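Local coordinates for R.MvaI (Kocuria varians, PDB 2OA9), which is a monomeric restriction endonuclease of the PDDEXK clan that recognizes its DNA target sequence asymmetrically and probably cleaves it with the help of metal ions, at residues Thr85-Arg90 / Asn146-Ser151. Sequence-based numbering, arbitrary orientation.
Sequences TMLRNR and NSVYWS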
loop_
_atom_site.group_PDB
_atom_site.type_symbol
_atom_site.label_atom_id
_atom_site.label_comp_id
_atom_site.label_asym_id
_atom_site.label_seq_id
_atom_site.Cartn_x
_atom_site.Cartn_y
_atom_site.Cartn_z
ATOM N N THR A 85 -18.923 -0.463 12.462
ATOM C CA THR A 85 -20.231 -1.025 12.734
ATOM C C THR A 85 -21.376 -0.126 12.288
ATOM O O THR A 85 -22.337 -0.573 11.686
ATOM C CB THR A 85 -20.376 -1.369 14.214
ATOM O OG1 THR A 85 -19.325 -2.294 14.587
ATOM C CG2 THR A 85 -21.725 -2.028 14.517
ATOM N N MET A 86 -21.268 1.185 12.565
ATOM C CA MET A 86 -22.294 2.102 12.059
ATOM C C MET A 86 -22.371 2.078 10.548
ATOM O O MET A 86 -23.443 2.073 9.955
ATOM C CB MET A 86 -22.060 3.529 12.535
ATOM C CG MET A 86 -23.131 4.518 12.109
ATOM S SD MET A 86 -22.853 5.263 10.451
ATOM C CE MET A 86 -21.455 6.228 10.855
ATOM N N LEU A 87 -21.213 2.087 9.894
ATOM C CA LEU A 87 -21.182 2.179 8.452
ATOM C C LEU A 87 -21.846 0.976 7.825
ATOM O O LEU A 87 -22.625 1.086 6.883
ATOM C CB LEU A 87 -19.761 2.306 7.924
ATOM C CG LEU A 87 -19.026 3.608 8.191
ATOM C CD1 LEU A 87 -17.552 3.442 7.792
ATOM C CD2 LEU A 87 -19.653 4.781 7.445
ATOM N N ARG A 88 -21.554 -0.205 8.337
ATOM C CA ARG A 88 -22.125 -1.383 7.717
ATOM C C ARG A 88 -23.636 -1.463 7.936
ATOM O O ARG A 88 -24.374 -1.752 6.997
ATOM C CB ARG A 88 -21.374 -2.654 8.157
ATOM C CG ARG A 88 -21.775 -3.264 9.420
ATOM C CD ARG A 88 -21.018 -4.585 9.717
ATOM N NE ARG A 88 -21.355 -4.940 11.039
ATOM C CZ ARG A 88 -22.396 -5.694 11.367
ATOM N NH1 ARG A 88 -23.224 -6.192 10.440
ATOM N NH2 ARG A 88 -22.658 -5.926 12.647
ATOM N N ASN A 89 -24.056 -1.182 9.177
ATOM C CA ASN A 89 -25.462 -1.331 9.517
ATOM C C ASN A 89 -26.292 -0.231 8.837
ATOM O O ASN A 89 -27.362 -0.506 8.301
ATOM C CB ASN A 89 -25.688 -1.309 10.997
ATOM C CG ASN A 89 -25.469 -2.677 11.620
ATOM O OD1 ASN A 89 -25.554 -3.645 10.912
ATOM N ND2 ASN A 89 -25.140 -2.737 12.885
ATOM N N ARG A 90 -25.797 0.998 8.824
ATOM C CA ARG A 90 -26.566 2.115 8.279
ATOM C C ARG A 90 -26.516 2.141 6.755
ATOM O O ARG A 90 -27.547 2.256 6.106
ATOM C CB ARG A 90 -26.110 3.452 8.858
ATOM C CG ARG A 90 -26.970 4.609 8.411
ATOM C CD ARG A 90 -26.509 5.937 8.900
ATOM N NE ARG A 90 -26.587 6.078 10.347
ATOM C CZ ARG A 90 -26.066 7.122 10.991
ATOM N NH1 ARG A 90 -25.421 8.076 10.333
ATOM N NH2 ARG A 90 -26.148 7.192 12.314
ATOM N N ASN A 146 -20.629 13.367 7.074
ATOM C CA ASN A 146 -19.177 13.413 6.911
ATOM C C ASN A 146 -18.481 13.291 8.278
ATOM O O ASN A 146 -17.357 13.774 8.478
ATOM C CB ASN A 146 -18.739 14.656 6.130
ATOM C CG ASN A 146 -18.987 15.911 6.868
ATOM O OD1 ASN A 146 -19.682 15.948 7.889
ATOM N ND2 ASN A 146 -18.417 16.992 6.330
ATOM N N SER A 147 -19.128 12.612 9.204
ATOM C CA SER A 147 -18.634 12.450 10.570
ATOM C C SER A 147 -17.522 11.457 10.771
ATOM O O SER A 147 -16.744 11.594 11.749
ATOM C CB SER A 147 -19.795 12.130 11.514
ATOM O OG SER A 147 -20.297 10.820 11.297
ATOM N N VAL A 148 -17.418 10.474 9.893
ATOM C CA VAL A 148 -16.447 9.412 10.030
ATOM C C VAL A 148 -15.103 9.902 9.502
ATOM O O VAL A 148 -15.027 10.462 8.396
ATOM C CB VAL A 148 -16.924 8.117 9.292
ATOM C CG1 VAL A 148 -15.839 7.102 9.326
ATOM C CG2 VAL A 148 -18.223 7.556 9.925
ATOM N N TYR A 149 -14.041 9.736 10.298
ATOM C CA TYR A 149 -12.731 10.245 9.884
ATOM C C TYR A 149 -11.594 9.482 10.473
ATOM O O TYR A 149 -11.757 8.769 11.455
ATOM C CB TYR A 149 -12.568 11.763 10.172
ATOM C CG TYR A 149 -12.444 12.185 11.634
ATOM C CD1 TYR A 149 -11.292 11.945 12.359
ATOM C CD2 TYR A 149 -13.458 12.901 12.236
ATOM C CE1 TYR A 149 -11.161 12.387 13.671
ATOM C CE2 TYR A 149 -13.350 13.345 13.549
ATOM C CZ TYR A 149 -12.206 13.080 14.258
ATOM O OH TYR A 149 -12.176 13.500 15.570
ATOM N N TRP A 150 -10.446 9.660 9.852
ATOM C CA TRP A 150 -9.143 9.174 10.316
ATOM C C TRP A 150 -8.327 10.388 10.630
ATOM O O TRP A 150 -8.185 11.265 9.780
ATOM C CB TRP A 150 -8.398 8.384 9.208
ATOM C CG TRP A 150 -9.016 7.106 8.773
ATOM C CD1 TRP A 150 -8.671 5.852 9.185
ATOM C CD2 TRP A 150 -10.079 6.936 7.834
ATOM N NE1 TRP A 150 -9.433 4.907 8.548
ATOM C CE2 TRP A 150 -10.337 5.546 7.732
ATOM C CE3 TRP A 150 -10.871 7.813 7.084
ATOM C CZ2 TRP A 150 -11.339 5.042 6.909
ATOM C CZ3 TRP A 150 -11.844 7.314 6.269
ATOM C CH2 TRP A 150 -12.075 5.931 6.178
ATOM N N SER A 151 -7.774 10.498 11.825
ATOM C CA SER A 151 -6.881 11.612 12.080
ATOM C C SER A 151 -5.566 11.505 11.331
ATOM O O SER A 151 -5.084 10.395 11.064
ATOM C CB SER A 151 -6.569 11.699 13.589
ATOM O OG SER A 151 -5.887 10.538 14.032
#
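Met-86 and Leu-87, neighbours on helix 83-91, converge on one methyl of Val-148 in strand 143-151. The closer approach is that of the methionine: its terminal methyl CE lies 3.6 Å from Val-148 CG2, the two side chains running past each other in opposite senses. Bends at chi2 (-87°) and chi3 (-69°) curl the thioether so that CE, rather than the sulfur, meets the valine. Leu-87 comes in at a slant and brings a single branch, CD2, to 4.0 Å from the same CG2. Both pairs are purely apolar, and the interface is small, 115 Å² with both sides summed; across it Leu-87 CA and Val-148 CA stand 8.8 Å apart. The strand is an outer member of a three-stranded antiparallel sheet, bonded through its backbone to strand 131-138, so the contact seats the short helix against that sheet. Leu-87 also touches Leu-134 of this sheet and Leu-102 and Ile-213 of the five-stranded antiparallel sheet, and so is in contact with both; Pro-77 and Pro-80 pack on Val-148. On the polar side, the guanidinium of Arg-90 lies over Met-86 SD, which sits 3.6 Å from its plane beneath the centre, so that the sulfur is covered by a residue of its own helix one turn further on. Asp-145, whose OD1 is hydrogen-bonded to Ser-147 OG, forms a long, weak ion pair through OD2 with Arg-90 NH1.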